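Local coordinates for glycerophosphodiester phosphodiesterase (Cytophaga hutchinsonii ATCC 33406, PDB 3CH0), which belongs to the glycerophosphodiester phosphodiesterase family, whose members are built on a TIM-barrel fold, at residues R15-L20 with I26-K31; P102-Q107 with I262-D267; E122-L127 with I131-E136. One frame throughout, in Å; residues are numbered along the deposited sequence. Where two conformers were deposited one is given.

Interaction 1 (R15-L20 with I26-K31)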
loop_
_atom_site.group_PDB
_atom_site.type_symbol
_atom_site.label_atom_id
_atom_site.label_comp_id
_atom_site.label_asym_id
_atom_site.label_seq_id
_atom_site.Cartn_x
_atom_site.Cartn_y
_atom_site.Cartn_z
ATOM N N ARG A 15 1.661 4.907 -0.611
ATOM C CA ARG A 15 2.981 4.717 -1.205
ATOM C C ARG A 15 3.986 5.670 -0.622
ATOM O O ARG A 15 4.860 6.201 -1.289
ATOM C CB ARG A 15 2.935 4.792 -2.740
ATOM C CG ARG A 15 1.769 3.951 -3.364
ATOM C CD ARG A 15 1.735 3.880 -4.873
ATOM N NE ARG A 15 0.433 3.348 -5.262
ATOM C CZ ARG A 15 -0.059 3.419 -6.468
ATOM N NH1 ARG A 15 0.702 3.766 -7.512
ATOM N NH2 ARG A 15 -1.301 3.052 -6.653
ATOM N N GLY A 16 3.820 5.848 0.678
ATOM C CA GLY A 16 4.618 6.820 1.457
ATOM C C GLY A 16 3.982 8.175 1.241
ATOM O O GLY A 16 3.343 8.729 2.122
ATOM N N CYS A 17 4.133 8.742 0.053
ATOM C CA CYS A 17 3.484 10.013 -0.262
ATOM C C CYS A 17 3.620 10.301 -1.755
ATOM O O CYS A 17 4.261 11.253 -2.163
ATOM C CB CYS A 17 4.009 11.201 0.572
ATOM S SG CYS A 17 5.779 11.438 0.495
ATOM N N ARG A 18 2.975 9.497 -2.564
ATOM C CA ARG A 18 3.083 9.630 -4.050
ATOM C C ARG A 18 2.819 11.012 -4.615
ATOM O O ARG A 18 3.425 11.418 -5.619
ATOM C CB ARG A 18 2.170 8.617 -4.755
ATOM C CG ARG A 18 2.042 8.812 -6.277
ATOM C CD ARG A 18 1.242 7.660 -6.898
ATOM N NE ARG A 18 -0.131 7.605 -6.401
ATOM C CZ ARG A 18 -1.160 7.046 -7.042
ATOM N NH1 ARG A 18 -0.971 6.426 -8.186
ATOM N NH2 ARG A 18 -2.382 7.130 -6.519
ATOM N N GLY A 19 1.918 11.763 -3.999
ATOM C CA GLY A 19 1.657 13.124 -4.504
ATOM C C GLY A 19 2.867 14.042 -4.370
ATOM O O GLY A 19 2.972 15.040 -5.114
ATOM N N LEU A 20 3.750 13.755 -3.411
ATOM C CA LEU A 20 4.858 14.635 -3.084
ATOM C C LEU A 20 6.188 14.175 -3.628
ATOM O O LEU A 20 7.046 14.986 -4.011
ATOM C CB LEU A 20 4.989 14.733 -1.565
ATOM C CG LEU A 20 3.698 15.147 -0.806
ATOM C CD1 LEU A 20 3.941 15.205 0.727
ATOM C CD2 LEU A 20 3.094 16.455 -1.343
ATOM N N ILE A 26 12.212 5.052 -0.487
ATOM C CA ILE A 26 12.715 5.397 0.847
ATOM C C ILE A 26 12.580 6.916 1.054
ATOM O O ILE A 26 12.167 7.361 2.122
ATOM C CB ILE A 26 14.170 4.972 1.024
ATOM C CG1 ILE A 26 14.299 3.439 1.046
ATOM C CG2 ILE A 26 14.790 5.603 2.307
ATOM C CD1 ILE A 26 13.473 2.725 2.083
ATOM N N ALA A 27 12.814 7.714 0.020
ATOM C CA ALA A 27 12.581 9.170 0.180
ATOM C C ALA A 27 11.128 9.462 0.571
ATOM O O ALA A 27 10.875 10.242 1.486
ATOM C CB ALA A 27 12.962 9.935 -1.073
ATOM N N ALA A 28 10.168 8.851 -0.131
ATOM C CA ALA A 28 8.772 9.073 0.192
ATOM C C ALA A 28 8.411 8.617 1.600
ATOM O O ALA A 28 7.666 9.277 2.330
ATOM C CB ALA A 28 7.821 8.365 -0.863
ATOM N N PHE A 29 8.921 7.447 1.982
ATOM C CA PHE A 29 8.612 6.945 3.313
ATOM C C PHE A 29 9.217 7.830 4.385
ATOM O O PHE A 29 8.595 8.078 5.391
ATOM C CB PHE A 29 9.029 5.519 3.549
ATOM C CG PHE A 29 8.337 4.560 2.608
ATOM C CD1 PHE A 29 6.967 4.479 2.611
ATOM C CD2 PHE A 29 9.052 3.774 1.718
ATOM C CE1 PHE A 29 6.308 3.626 1.743
ATOM C CE2 PHE A 29 8.379 2.914 0.823
ATOM C CZ PHE A 29 7.005 2.891 0.860
ATOM N N THR A 30 10.418 8.305 4.156
ATOM C CA THR A 30 11.086 9.196 5.136
ATOM C C THR A 30 10.356 10.511 5.285
ATOM O O THR A 30 10.093 10.937 6.382
ATOM C CB THR A 30 12.529 9.456 4.703
ATOM O OG1 THR A 30 13.242 8.214 4.514
ATOM C CG2 THR A 30 13.265 10.331 5.760
ATOM N N LYS A 31 9.927 11.106 4.166
ATOM C CA LYS A 31 9.100 12.302 4.203
ATOM C C LYS A 31 7.809 12.071 4.982
ATOM O O LYS A 31 7.418 12.910 5.802
ATOM C CB LYS A 31 8.812 12.767 2.771
ATOM C CG LYS A 31 7.811 13.895 2.627
ATOM C CD LYS A 31 8.289 15.192 3.098
ATOM C CE LYS A 31 7.238 16.264 2.801
ATOM N NZ LYS A 31 7.625 17.561 3.430
#

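Interaction 2 (P102-Q107 with I262-D267). With EDO (1,2-ethanediol), chain P.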
loop_
_atom_site.group_PDB
_atom_site.type_symbol
_atom_site.label_atom_id
_atom_site.label_comp_id
_atom_site.label_asym_id
_atom_site.label_seq_id
_atom_site.Cartn_x
_atom_site.Cartn_y
_atom_site.Cartn_z
ATOM N N PRO A 102 2.470 11.766 -15.151
ATOM C CA PRO A 102 1.410 12.563 -15.779
ATOM C C PRO A 102 0.266 12.916 -14.820
ATOM O O PRO A 102 -0.410 13.940 -14.995
ATOM C CB PRO A 102 0.893 11.657 -16.905
ATOM C CG PRO A 102 1.886 10.579 -17.105
ATOM C CD PRO A 102 2.675 10.465 -15.812
ATOM N N ARG A 103 0.056 12.087 -13.781
ATOM C CA ARG A 103 -1.041 12.323 -12.851
ATOM C C ARG A 103 -0.665 12.981 -11.534
ATOM O O ARG A 103 -1.554 13.312 -10.737
ATOM C CB ARG A 103 -1.806 11.011 -12.621
ATOM C CG ARG A 103 -2.257 10.331 -13.929
ATOM C CD ARG A 103 -3.183 9.184 -13.669
ATOM N NE ARG A 103 -2.389 8.016 -13.272
ATOM C CZ ARG A 103 -2.510 7.320 -12.142
ATOM N NH1 ARG A 103 -3.456 7.595 -11.268
ATOM N NH2 ARG A 103 -1.703 6.301 -11.936
ATOM N N PHE A 104 0.650 13.212 -11.311
ATOM C CA PHE A 104 1.169 13.861 -10.115
ATOM C C PHE A 104 2.258 14.830 -10.534
ATOM O O PHE A 104 3.435 14.644 -10.268
ATOM C CB PHE A 104 1.674 12.823 -9.086
ATOM C CG PHE A 104 0.591 11.878 -8.681
ATOM C CD1 PHE A 104 -0.322 12.275 -7.695
ATOM C CD2 PHE A 104 0.377 10.676 -9.363
ATOM C CE1 PHE A 104 -1.372 11.480 -7.359
ATOM C CE2 PHE A 104 -0.718 9.909 -9.036
ATOM C CZ PHE A 104 -1.588 10.328 -8.030
ATOM N N LYS A 105 1.819 15.894 -11.195
ATOM C CA LYS A 105 2.746 16.780 -11.855
ATOM C C LYS A 105 3.559 17.598 -10.862
ATOM O O LYS A 105 4.648 18.049 -11.208
ATOM C CB LYS A 105 1.993 17.662 -12.886
ATOM C CG LYS A 105 1.612 16.912 -14.150
ATOM C CD LYS A 105 2.775 16.115 -14.751
ATOM N N SER A 106 3.099 17.764 -9.640
ATOM C CA SER A 106 3.879 18.471 -8.636
ATOM C C SER A 106 4.816 17.552 -7.827
ATOM O O SER A 106 5.550 17.999 -6.943
ATOM C CB SER A 106 2.953 19.291 -7.719
ATOM O OG SER A 106 2.469 18.535 -6.625
ATOM N N GLN A 107 4.811 16.255 -8.141
ATOM C CA GLN A 107 5.739 15.349 -7.494
ATOM C C GLN A 107 7.179 15.794 -7.700
ATOM O O GLN A 107 7.568 16.122 -8.836
ATOM C CB GLN A 107 5.588 13.945 -8.043
ATOM C CG GLN A 107 6.304 12.870 -7.258
ATOM C CD GLN A 107 6.210 11.570 -7.966
ATOM O OE1 GLN A 107 6.993 11.263 -8.886
ATOM N NE2 GLN A 107 5.195 10.781 -7.561
ATOM N N ILE A 262 -6.390 6.881 3.457
ATOM C CA ILE A 262 -5.235 6.624 2.620
ATOM C C ILE A 262 -5.190 7.764 1.585
ATOM O O ILE A 262 -6.092 7.884 0.782
ATOM C CB ILE A 262 -5.296 5.194 2.017
ATOM C CG1 ILE A 262 -5.269 4.121 3.107
ATOM C CG2 ILE A 262 -4.209 5.023 0.856
ATOM C CD1 ILE A 262 -5.902 2.837 2.654
ATOM N N THR A 263 -4.063 8.470 1.568
ATOM C CA THR A 263 -3.912 9.620 0.696
ATOM C C THR A 263 -2.531 9.792 0.090
ATOM O O THR A 263 -1.527 9.540 0.746
ATOM C CB THR A 263 -4.237 10.930 1.488
ATOM O OG1 THR A 263 -4.112 12.090 0.629
ATOM C CG2 THR A 263 -3.338 11.165 2.720
ATOM N N ASP A 264 -2.507 10.249 -1.163
ATOM C CA ASP A 264 -1.241 10.599 -1.823
ATOM C C ASP A 264 -0.609 11.870 -1.246
ATOM O O ASP A 264 0.547 12.137 -1.529
ATOM C CB ASP A 264 -1.465 10.793 -3.329
ATOM C CG ASP A 264 -1.724 9.494 -4.020
ATOM O OD1 ASP A 264 -0.969 8.517 -3.753
ATOM O OD2 ASP A 264 -2.672 9.436 -4.834
ATOM N N TYR A 265 -1.421 12.683 -0.559
ATOM C CA TYR A 265 -1.031 13.984 -0.027
ATOM C C TYR A 265 -1.213 14.059 1.488
ATOM O O TYR A 265 -2.069 14.801 2.035
ATOM C CB TYR A 265 -1.856 15.064 -0.749
ATOM C CG TYR A 265 -1.629 15.157 -2.224
ATOM C CD1 TYR A 265 -0.537 15.873 -2.726
ATOM C CD2 TYR A 265 -2.460 14.534 -3.087
ATOM C CE1 TYR A 265 -0.325 15.988 -4.086
ATOM C CE2 TYR A 265 -2.237 14.580 -4.449
ATOM C CZ TYR A 265 -1.195 15.346 -4.943
ATOM O OH TYR A 265 -1.005 15.387 -6.295
ATOM N N PRO A 266 -0.415 13.271 2.237
ATOM C CA PRO A 266 -0.582 13.246 3.685
ATOM C C PRO A 266 -0.289 14.617 4.333
ATOM O O PRO A 266 -0.771 14.879 5.428
ATOM C CB PRO A 266 0.344 12.133 4.141
ATOM C CG PRO A 266 1.405 12.049 3.098
ATOM C CD PRO A 266 0.638 12.337 1.797
ATOM N N ASP A 267 0.434 15.483 3.634
ATOM C CA ASP A 267 0.629 16.872 4.050
ATOM C C ASP A 267 -0.696 17.649 4.290
ATOM O O ASP A 267 -0.729 18.626 5.071
ATOM C CB ASP A 267 1.547 17.608 3.056
ATOM C CG ASP A 267 1.031 17.614 1.639
ATOM O OD1 ASP A 267 0.563 16.582 1.162
ATOM O OD2 ASP A 267 1.192 18.653 0.944
HETATM C C1 EDO P . -1.246 16.885 -9.615
HETATM O O1 EDO P . -0.076 17.717 -9.517
HETATM C C2 EDO P . -1.792 16.831 -11.035
HETATM O O2 EDO P . -0.841 16.257 -11.949
HETATM O O HOH W 1 -2.757 14.625 -8.163
HETATM O O HOH W 2 1.530 15.923 -7.259
#

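Interaction 3 (E122-L127 with I131-E136). With EDO (1,2-ethanediol), chain O.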
loop_
_atom_site.group_PDB
_atom_site.type_symbol
_atom_site.label_atom_id
_atom_site.label_comp_id
_atom_site.label_asym_id
_atom_site.label_seq_id
_atom_site.Cartn_x
_atom_site.Cartn_y
_atom_site.Cartn_z
ATOM N N GLU A 122 13.789 -1.115 8.089
ATOM C CA GLU A 122 14.966 -0.734 8.882
ATOM C C GLU A 122 15.090 0.800 8.919
ATOM O O GLU A 122 15.542 1.342 9.927
ATOM C CB GLU A 122 16.224 -1.517 8.449
ATOM C CG GLU A 122 16.136 -3.038 8.848
ATOM C CD GLU A 122 17.274 -3.912 8.282
ATOM O OE1 GLU A 122 18.214 -3.336 7.698
ATOM O OE2 GLU A 122 17.211 -5.169 8.398
ATOM N N THR A 123 14.645 1.496 7.868
ATOM C CA THR A 123 14.580 2.951 7.847
ATOM C C THR A 123 13.515 3.469 8.807
ATOM O O THR A 123 13.769 4.372 9.623
ATOM C CB THR A 123 14.284 3.510 6.402
ATOM O OG1 THR A 123 15.346 3.133 5.525
ATOM C CG2 THR A 123 14.070 5.046 6.379
ATOM N N ALA A 124 12.295 2.965 8.693
ATOM C CA ALA A 124 11.195 3.412 9.488
ATOM C C ALA A 124 11.434 3.127 10.980
ATOM O O ALA A 124 11.146 3.971 11.818
ATOM C CB ALA A 124 9.885 2.766 9.002
ATOM N N GLU A 125 11.895 1.917 11.294
ATOM C CA GLU A 125 12.115 1.556 12.686
ATOM C C GLU A 125 13.201 2.401 13.330
ATOM O O GLU A 125 13.127 2.633 14.537
ATOM C CB GLU A 125 12.479 0.084 12.814
ATOM C CG GLU A 125 11.295 -0.822 12.495
ATOM C CD GLU A 125 10.122 -0.618 13.431
ATOM O OE1 GLU A 125 10.272 -0.926 14.649
ATOM O OE2 GLU A 125 9.015 -0.140 13.005
ATOM N N LYS A 126 14.222 2.773 12.561
ATOM C CA LYS A 126 15.282 3.661 13.148
ATOM C C LYS A 126 14.678 5.011 13.532
ATOM O O LYS A 126 15.101 5.651 14.528
ATOM C CB LYS A 126 16.409 3.879 12.138
ATOM C CG LYS A 126 17.527 4.799 12.645
ATOM N N LEU A 127 13.718 5.486 12.755
ATOM C CA LEU A 127 13.135 6.797 12.964
ATOM C C LEU A 127 12.010 6.790 13.974
ATOM O O LEU A 127 11.780 7.807 14.623
ATOM C CB LEU A 127 12.620 7.375 11.668
ATOM C CG LEU A 127 13.722 7.739 10.654
ATOM C CD1 LEU A 127 13.190 8.075 9.209
ATOM C CD2 LEU A 127 14.526 8.958 11.247
ATOM N N ILE A 131 5.560 3.995 14.528
ATOM C CA ILE A 131 5.037 3.968 13.141
ATOM C C ILE A 131 4.310 2.642 12.878
ATOM O O ILE A 131 4.718 1.573 13.312
ATOM C CB ILE A 131 6.153 4.200 12.083
ATOM C CG1 ILE A 131 5.589 4.423 10.671
ATOM C CG2 ILE A 131 7.182 3.032 12.098
ATOM C CD1 ILE A 131 4.773 5.696 10.508
ATOM N N GLN A 132 3.233 2.724 12.114
ATOM C CA GLN A 132 2.496 1.569 11.659
ATOM C C GLN A 132 2.690 1.388 10.143
ATOM O O GLN A 132 3.103 2.319 9.427
ATOM C CB GLN A 132 1.011 1.696 12.058
ATOM C CG GLN A 132 0.825 1.595 13.546
ATOM C CD GLN A 132 -0.540 1.918 14.028
ATOM O OE1 GLN A 132 -0.781 3.027 14.527
ATOM N NE2 GLN A 132 -1.457 0.981 13.902
ATOM N N TYR A 133 2.390 0.170 9.671
ATOM C CA TYR A 133 2.606 -0.245 8.315
ATOM C C TYR A 133 1.292 -0.837 7.775
ATOM O O TYR A 133 0.629 -1.594 8.474
ATOM C CB TYR A 133 3.652 -1.343 8.291
ATOM C CG TYR A 133 4.979 -0.992 8.861
ATOM C CD1 TYR A 133 5.239 -1.111 10.244
ATOM C CD2 TYR A 133 6.009 -0.555 8.053
ATOM C CE1 TYR A 133 6.477 -0.771 10.759
ATOM C CE2 TYR A 133 7.277 -0.280 8.543
ATOM C CZ TYR A 133 7.496 -0.338 9.921
ATOM O OH TYR A 133 8.790 -0.042 10.362
ATOM N N ASN A 134 1.007 -0.553 6.505
ATOM C CA ASN A 134 -0.091 -1.178 5.803
ATOM C C ASN A 134 0.472 -1.621 4.474
ATOM O O ASN A 134 0.660 -0.800 3.539
ATOM C CB ASN A 134 -1.221 -0.174 5.636
ATOM C CG ASN A 134 -2.473 -0.804 5.059
ATOM O OD1 ASN A 134 -2.504 -2.051 4.874
ATOM N ND2 ASN A 134 -3.436 0.027 4.636
ATOM N N GLY A 135 0.800 -2.916 4.385
ATOM C CA GLY A 135 1.463 -3.460 3.216
ATOM C C GLY A 135 0.576 -4.328 2.383
ATOM O O GLY A 135 -0.029 -5.244 2.899
ATOM N N GLU A 136 0.574 -4.040 1.079
ATOM C CA GLU A 136 -0.336 -4.708 0.126
ATOM C C GLU A 136 0.345 -5.845 -0.578
ATOM O O GLU A 136 1.357 -5.660 -1.232
ATOM C CB GLU A 136 -0.922 -3.711 -0.899
ATOM C CG GLU A 136 -2.007 -4.363 -1.807
ATOM C CD GLU A 136 -2.763 -3.427 -2.673
ATOM O OE1 GLU A 136 -2.679 -2.199 -2.503
ATOM O OE2 GLU A 136 -3.444 -3.980 -3.606
HETATM C C1 EDO O . -5.068 2.905 14.001
HETATM O O1 EDO O . -4.171 1.785 13.881
HETATM C C2 EDO O . -4.347 4.220 14.323
HETATM O O2 EDO O . -3.523 4.075 15.499
#

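Interaction 1 (R15-L20 with I26-K31)
Lys31 reaches back from helix 26-35, passes Cys17 and crosses Leu20 of the loop that leads into that helix. Its CB is 4.0 Å from Cys17 SG, and its CG comes slightly closer to the same sulfur, at 3.8 Å. The chain then bends at chi2 (70°), and CE meets the CD1 methyl of Leu20 at 4.0 Å, the two side chains crossing at about a right angle. The lysine thus joins the contact through its aliphatic carbons, CB, CG and CE.

About one turn earlier, Ala28 takes over the contact. Cys17 SG, set between its backbone N and carbonyl carbon (chi1 55°), lies 3.9 Å from Ala28 CB and 3.4 Å from Ala28 O, and the same methyl also rests against the loop backbone at Arg15 O. Gly16, which has a positive phi, brings its backbone right up to the helix: Phe29 CD1 is 3.5 Å from Gly16 CA, and CE1 equally near its N. The Phe29 side chain also touches Leu120 of helix 117-127.

Arg15 points away from the helix. Its NH1 forms a salt bridge with Glu23, NH2 binds citric acid and glycerol, and Arg18 lies over one face of its guanidinium. The chemistry is thus divided: mostly van der Waals packing, with no clear hydrogen bond, seats the loop on the helix, while the arginines turn their charge toward a probable pocket, occupied here by citric acid and glycerol.

Interaction 2 (P102-Q107 with I262-D267)
At the C-terminal mouth of the barrel, the ring of Phe104 closes on Asp264 and Tyr265, the two residues that follow strand 260-263. The far end of the ring meets the carboxylate: Phe104 CZ lies 3.5 Å from Asp264 OD2, with CE1 equally near, and the ring and carboxylate planes stand 73° apart. Tyr265 approaches at the edge of the same ring, its OH near the ring plane and 3.5 Å from Phe104 CD1.

The polar links between the segments run through water. Water 1, in the plane of the Tyr265 ring, is 2.7 Å from Tyr265 OH and donates to Arg103 O. Water 2 lies 2.8 Å from Tyr265 OH and is also hydrogen-bonded to Ser106 OG. The phenol oxygen is therefore gripped by two waters, one tied to Arg103, before Phe104, and the other to Ser106, after it. That loop is shaped by a type I beta turn, closed by Gln107 N to Phe104 O at 3.0 Å, and an ethanediol molecule accepts from Lys105 N at 2.8 Å.

On the strand side, Thr263 OG1 accepts from Tyr265 N (3.0 Å) in an ST turn, which bends the chain just as it leaves the sheet. Asp264 is held through both oxygens: OD1 bonds to His14, while OD2 takes a salt bridge from Arg18 and a hydrogen bond from Asn245. This network would fix the carboxylate against the aromatic ring. Glycerol, probably from the crystallisation liquor, is bound by Arg103 and Arg18 and may mark a neighbouring pocket. A loop folded over residues just past the C-terminal end of a strand is typical of the TIM barrel, where pockets open at that end.

Interaction 3 (E122-L127 with I131-E136)
The phenol of Tyr133 donates to Glu125 OE2 over 2.7 Å, and this bond is the polar centre of the contact between helix 117-127 and strand 132-137. The carboxylate oxygen sits in the plane of the tyrosine ring, at its edge, and accepts on its anti lone pair, the one away from OE1; the two planes are 36° apart. Glu125 starts off to the side of the strand, and a bend at chi2 (-61°) swings its carboxylate round to the hydroxyl.

Apolar atoms pack around this bond. Ala124 CB is 3.3 Å from Tyr133 OH and 4.0 Å from Tyr133 CZ. The CG2 branch of Ile131 lies 4.1 Å from that alanine methyl and 3.8 Å from Glu125 OE2, so it flanks both helix residues while its other branch leads away.

A helix followed, after a short loop, by a parallel strand is the alpha-to-beta step of a TIM barrel, with the helix outside and the strand in the wall between 39-46 and 171-175. In the second shell, Arg170 forms a salt bridge through NH1 with Glu125 OE2 and also bonds Ile131 O. The carboxylate oxygen thus has two donors, which would be expected to favour its ionised form. Arg170 is itself tied to Tyr133 by a backbone hydrogen bond. In the same shell, Ile167 touches Glu125 and Tyr133, while Leu40 of strand 39-46 lies against Ala124 and Ile131.

In the fold
All three contacts are mainly buried, but they sit at different levels of the barrel. Interaction 1 and interaction 2, their centres about 9 Å apart, meet where loop 15-20 touches both segments of interaction 2: Gly19 N bonds to Asp264 O and Arg18 O to Gln107 NE2. Interaction 3 lies between the wall and its outer helix, which packs on that of interaction 1 through Thr123 against Ile26 and Thr30. Interactions 2 and 3 each involve a strand of the same sheet, with centres about 20 Å apart. Chemistry follows place: van der Waals seating of a loop on a helix in the first, water bridges at the C-terminal mouth in the second, and a direct side-chain bond between helix and strand in the third.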